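Local coordinates for protein 1-carboxybiuret hydrolase subunit AtzE (Pseudomonas sp., PDB 6C62) that hydrolyses 1-carboxybiuret to urea-1,3-dicarboxylate and ammonia, a step of atrazine degradation, as a member of the amidase family, at residues F349-V352 against Y353-K356; E437-C440 against L441-G444. All blocks are in the same frame, centred on the assembly; numbering follows the deposited sequence.

Contact 1 of 2, residues F349-V352 against Y353-K356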
loop_
_atom_site.group_PDB
_atom_site.type_symbol
_atom_site.label_atom_id
_atom_site.label_comp_id
_atom_site.label_asym_id
_atom_site.label_seq_id
_atom_site.Cartn_x
_atom_site.Cartn_y
_atom_site.Cartn_z
ATOM N N PHE A 349 -4.022 -9.306 -5.657
ATOM C CA PHE A 349 -5.097 -10.228 -5.334
ATOM C C PHE A 349 -5.964 -9.685 -4.216
ATOM O O PHE A 349 -7.177 -9.856 -4.221
ATOM C CB PHE A 349 -4.566 -11.620 -5.010
ATOM C CG PHE A 349 -5.601 -12.531 -4.414
ATOM C CD1 PHE A 349 -6.566 -13.088 -5.228
ATOM C CD2 PHE A 349 -5.646 -12.768 -3.081
ATOM C CE1 PHE A 349 -7.598 -13.886 -4.719
ATOM C CE2 PHE A 349 -6.664 -13.580 -2.549
ATOM C CZ PHE A 349 -7.619 -14.156 -3.385
ATOM N N ARG A 350 -5.360 -9.036 -3.232
ATOM C CA ARG A 350 -6.125 -8.566 -2.091
ATOM C C ARG A 350 -7.250 -7.572 -2.501
ATOM O O ARG A 350 -8.281 -7.530 -1.852
ATOM C CB ARG A 350 -5.202 -7.926 -1.032
ATOM C CG ARG A 350 -5.900 -7.761 0.305
ATOM C CD ARG A 350 -5.025 -7.155 1.350
ATOM N NE ARG A 350 -5.504 -7.397 2.696
ATOM C CZ ARG A 350 -4.910 -6.914 3.772
ATOM N NH1 ARG A 350 -3.836 -6.112 3.692
ATOM N NH2 ARG A 350 -5.416 -7.216 4.957
ATOM N N ARG A 351 -7.019 -6.736 -3.524
ATOM C CA ARG A 351 -8.076 -5.873 -4.079
ATOM C C ARG A 351 -9.275 -6.699 -4.590
ATOM O O ARG A 351 -10.409 -6.405 -4.275
ATOM C CB ARG A 351 -7.552 -4.928 -5.178
ATOM C CG ARG A 351 -8.658 -4.184 -5.958
ATOM C CD ARG A 351 -8.077 -3.152 -6.921
ATOM N NE ARG A 351 -7.399 -2.107 -6.191
ATOM C CZ ARG A 351 -7.961 -1.063 -5.589
ATOM N NH1 ARG A 351 -9.242 -0.844 -5.675
ATOM N NH2 ARG A 351 -7.199 -0.218 -4.900
ATOM N N VAL A 352 -8.984 -7.728 -5.337
ATOM C CA VAL A 352 -10.017 -8.622 -5.911
ATOM C C VAL A 352 -10.754 -9.312 -4.771
ATOM O O VAL A 352 -11.963 -9.383 -4.747
ATOM C CB VAL A 352 -9.359 -9.670 -6.845
ATOM C CG1 VAL A 352 -10.374 -10.717 -7.271
ATOM C CG2 VAL A 352 -8.831 -8.991 -8.097
ATOM N N TYR A 353 -10.010 -9.805 -3.792
ATOM C CA TYR A 353 -10.552 -10.489 -2.620
ATOM C C TYR A 353 -11.460 -9.595 -1.837
ATOM O O TYR A 353 -12.550 -10.045 -1.451
ATOM C CB TYR A 353 -9.407 -11.015 -1.774
ATOM C CG TYR A 353 -9.722 -11.962 -0.675
ATOM C CD1 TYR A 353 -10.097 -13.249 -0.957
ATOM C CD2 TYR A 353 -9.548 -11.600 0.659
ATOM C CE1 TYR A 353 -10.358 -14.173 0.025
ATOM C CE2 TYR A 353 -9.798 -12.508 1.664
ATOM C CZ TYR A 353 -10.206 -13.823 1.324
ATOM O OH TYR A 353 -10.399 -14.738 2.296
ATOM N N ARG A 354 -11.019 -8.362 -1.540
ATOM C CA ARG A 354 -11.844 -7.369 -0.825
ATOM C C ARG A 354 -13.179 -7.178 -1.570
ATOM O O ARG A 354 -14.249 -7.268 -0.950
ATOM C CB ARG A 354 -11.128 -6.014 -0.713
ATOM C CG ARG A 354 -11.932 -4.898 -0.080
ATOM C CD ARG A 354 -11.067 -3.655 0.160
ATOM N NE ARG A 354 -10.506 -3.127 -1.055
ATOM C CZ ARG A 354 -9.370 -2.437 -1.119
ATOM N NH1 ARG A 354 -8.717 -2.096 -0.022
ATOM N NH2 ARG A 354 -8.891 -2.019 -2.301
ATOM N N ASP A 355 -13.103 -6.984 -2.880
ATOM C CA ASP A 355 -14.325 -6.825 -3.685
ATOM C C ASP A 355 -15.257 -8.053 -3.533
ATOM O O ASP A 355 -16.462 -7.870 -3.354
ATOM C CB ASP A 355 -14.024 -6.549 -5.165
ATOM C CG ASP A 355 -13.418 -5.158 -5.425
ATOM O OD1 ASP A 355 -13.562 -4.228 -4.569
ATOM O OD2 ASP A 355 -12.784 -4.964 -6.531
ATOM N N LYS A 356 -14.701 -9.266 -3.589
ATOM C CA LYS A 356 -15.525 -10.489 -3.532
ATOM C C LYS A 356 -16.121 -10.725 -2.151
ATOM O O LYS A 356 -17.253 -11.164 -2.003
ATOM C CB LYS A 356 -14.718 -11.714 -3.945
ATOM C CG LYS A 356 -14.301 -11.734 -5.426
ATOM C CD LYS A 356 -13.565 -13.011 -5.722
ATOM C CE LYS A 356 -13.306 -13.146 -7.194
ATOM N NZ LYS A 356 -12.915 -14.563 -7.434
HETATM O O HOH W 1 -11.248 -3.650 -3.690
#
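Phe-349 and Tyr-353 both carry CG anti to the backbone N (chi1 169° in the phenylalanine), which swings the two rings, one helical turn apart, to the same flank of the helix. CB of Tyr-353 lies over a face of the Phe-349 ring in a CH-pi contact, and CD1 of Tyr-353 comes 3.6 Å from CZ of Phe-349, the ring planes inclined at 38°.

Arg-351 and Arg-354, both bent at chi3, form the other pair. NH2 of Arg-354 stands 3.5 Å from CZ of Arg-351, over one face of that guanidinium and toward its rim, with the planes 71° apart. The closeness of the like charges is probably eased by another protein chain, which offers Arg-354 an acidic side chain and both arginines backbone acceptors. A water accepts from Arg-354 NE (2.8 Å) and donates to Arg-351 O (2.9 Å) and Asp-355 OD1, tying the polar flank to the backbone. CG1 of Val-352 packs at 3.8 Å against CE of Lys-356.

The backbone bonds are ordinary i to i+4 ones of helix 340-360. A tyrosine suits position 353 because its ring is buried while its hydroxyl bonds to Pro-403 O and Trp-291 NE1, and Lys-356 ends in a salt bridge to Asp-293. The apolar ring of Phe-349 packs on Ile-296 and Ala-300 of helix 294-312, while Arg-350 bonds through NH1 to Ser-205 O and through NH2 to Phe-406 O of helix 402-407.

Contact 2 of 2, residues E437-C440 against L441-G444; sequences ESLC and LRAG
Glu-437 to Gly-444 form two turns of regular alpha-helix, closed by four successive i to i+4 bonds: Leu-441 N to Glu-437 O (3.0 Å), Arg-442 N to Ser-438 O (2.9 Å), and likewise Ala-443 to Leu-439 and Gly-444 to Cys-440. Glu-437 begins helix 437-449, so its carboxylate sits at the N-terminal end, where the helix dipole would probably stabilise a negative charge. Its OE1 makes a salt bridge to Arg-193 and its OE2 takes the N-H of Thr-190, so this buried acid is satisfied on both oxygens.

On the partly exposed side, Leu-439 and Arg-442 run side by side. With CG anti to its carbonyl carbon (chi1 -77°), Arg-442 runs back toward the preceding turn, bending at chi3 on the way, and CD2 of Leu-439 lies over one face of its guanidinium, 3.4 Å from NH1. In the guanidinium plane, NH1 donates to a water at 3.0 Å that is also bonded to Ser-438 OG (2.8 Å). The small hydroxyl thus reaches the arginine through one water, while NE of Arg-442 bonds to Gly-251 O. The aliphatic part of the arginine lies along the backbone, CG 3.2 Å from Ser-438 O.

In this amidase-family domain the helix packs on the central mixed sheet, where Cys-440 touches Val-412 and Ala-432 of adjacent strands and Ala-443, short enough for close approach, meets Leu-430, while Leu-441 fills the seam with helix 216-226, against Val-216, Leu-219 and Tyr-223. CG of Leu-441 lies 3.5 Å from Glu-437 O. Gly-444, also buried, brings only its backbone to the last of the four helical bonds.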
loop_
_atom_site.group_PDB
_atom_site.type_symbol
_atom_site.label_atom_id
_atom_site.label_comp_id
_atom_site.label_asym_id
_atom_site.label_seq_id
_atom_site.Cartn_x
_atom_site.Cartn_y
_atom_site.Cartn_z
ATOM N N GLU A 437 -19.317 -5.145 13.704
ATOM C CA GLU A 437 -19.013 -5.790 15.000
ATOM C C GLU A 437 -20.277 -6.023 15.840
ATOM O O GLU A 437 -20.381 -7.068 16.477
ATOM C CB GLU A 437 -18.113 -4.926 15.868
ATOM C CG GLU A 437 -16.638 -4.848 15.476
ATOM C CD GLU A 437 -16.292 -3.833 14.367
ATOM O OE1 GLU A 437 -17.166 -3.418 13.543
ATOM O OE2 GLU A 437 -15.103 -3.488 14.285
ATOM N N SER A 438 -21.209 -5.076 15.879
ATOM C CA SER A 438 -22.390 -5.258 16.747
ATOM C C SER A 438 -23.284 -6.416 16.306
ATOM O O SER A 438 -23.908 -7.026 17.169
ATOM C CB SER A 438 -23.160 -3.947 16.986
ATOM O OG SER A 438 -23.792 -3.632 15.807
ATOM N N LEU A 439 -23.274 -6.812 15.025
ATOM C CA LEU A 439 -23.948 -8.071 14.605
ATOM C C LEU A 439 -23.281 -9.302 15.175
ATOM O O LEU A 439 -23.941 -10.226 15.622
ATOM C CB LEU A 439 -24.047 -8.210 13.078
ATOM C CG LEU A 439 -24.866 -7.111 12.368
ATOM C CD1 LEU A 439 -25.008 -7.400 10.877
ATOM C CD2 LEU A 439 -26.255 -7.078 12.974
ATOM N N CYS A 440 -21.955 -9.357 15.093
ATOM C CA CYS A 440 -21.198 -10.485 15.672
ATOM C C CYS A 440 -21.535 -10.601 17.166
ATOM O O CYS A 440 -21.735 -11.706 17.698
ATOM C CB CYS A 440 -19.694 -10.242 15.608
ATOM S SG CYS A 440 -18.999 -9.878 14.014
ATOM N N LEU A 441 -21.555 -9.459 17.837
ATOM C CA LEU A 441 -21.802 -9.440 19.287
ATOM C C LEU A 441 -23.222 -9.820 19.631
ATOM O O LEU A 441 -23.448 -10.569 20.611
ATOM C CB LEU A 441 -21.403 -8.098 19.893
ATOM C CG LEU A 441 -19.885 -7.813 19.878
ATOM C CD1 LEU A 441 -19.601 -6.293 19.929
ATOM C CD2 LEU A 441 -19.251 -8.541 21.056
ATOM N N ARG A 442 -24.192 -9.330 18.847
ATOM C CA ARG A 442 -25.602 -9.760 18.990
ATOM C C ARG A 442 -25.775 -11.269 18.837
ATOM O O ARG A 442 -26.520 -11.899 19.597
ATOM C CB ARG A 442 -26.511 -9.003 18.003
ATOM C CG ARG A 442 -26.796 -7.601 18.461
ATOM C CD ARG A 442 -27.409 -6.760 17.366
ATOM N NE ARG A 442 -28.609 -7.332 16.750
ATOM C CZ ARG A 442 -29.205 -6.856 15.631
ATOM N NH1 ARG A 442 -28.715 -5.841 14.962
ATOM N NH2 ARG A 442 -30.269 -7.414 15.130
ATOM N N ALA A 443 -25.099 -11.863 17.866
ATOM C CA ALA A 443 -25.156 -13.297 17.664
ATOM C C ALA A 443 -24.507 -14.036 18.839
ATOM O O ALA A 443 -25.002 -15.075 19.312
ATOM C CB ALA A 443 -24.493 -13.706 16.352
ATOM N N GLY A 444 -23.384 -13.503 19.318
ATOM C CA GLY A 444 -22.762 -14.070 20.491
ATOM C C GLY A 444 -23.664 -14.119 21.711
ATOM O O GLY A 444 -23.669 -15.118 22.454
HETATM O O HOH W 2 -26.513 -3.865 15.464
#

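Overall arrangement
Contact 1 and contact 2 are each a pair of successive turns within one helix, 340-360 and 437-449, and they follow in series along the chain. Their centres are about 24 Å apart and their nearest atoms about 14 Å, so they do not touch. Contact 1 lies about 24 Å from the centre of the chain and joins it to other protein chains of the assembly; contact 2, about 16 Å from that centre, is touched by no other chain and packs on the sheet of its own. Both lie away from Lys-74, Ser-150 and Ser-174, the catalytic residues inferred from relatives.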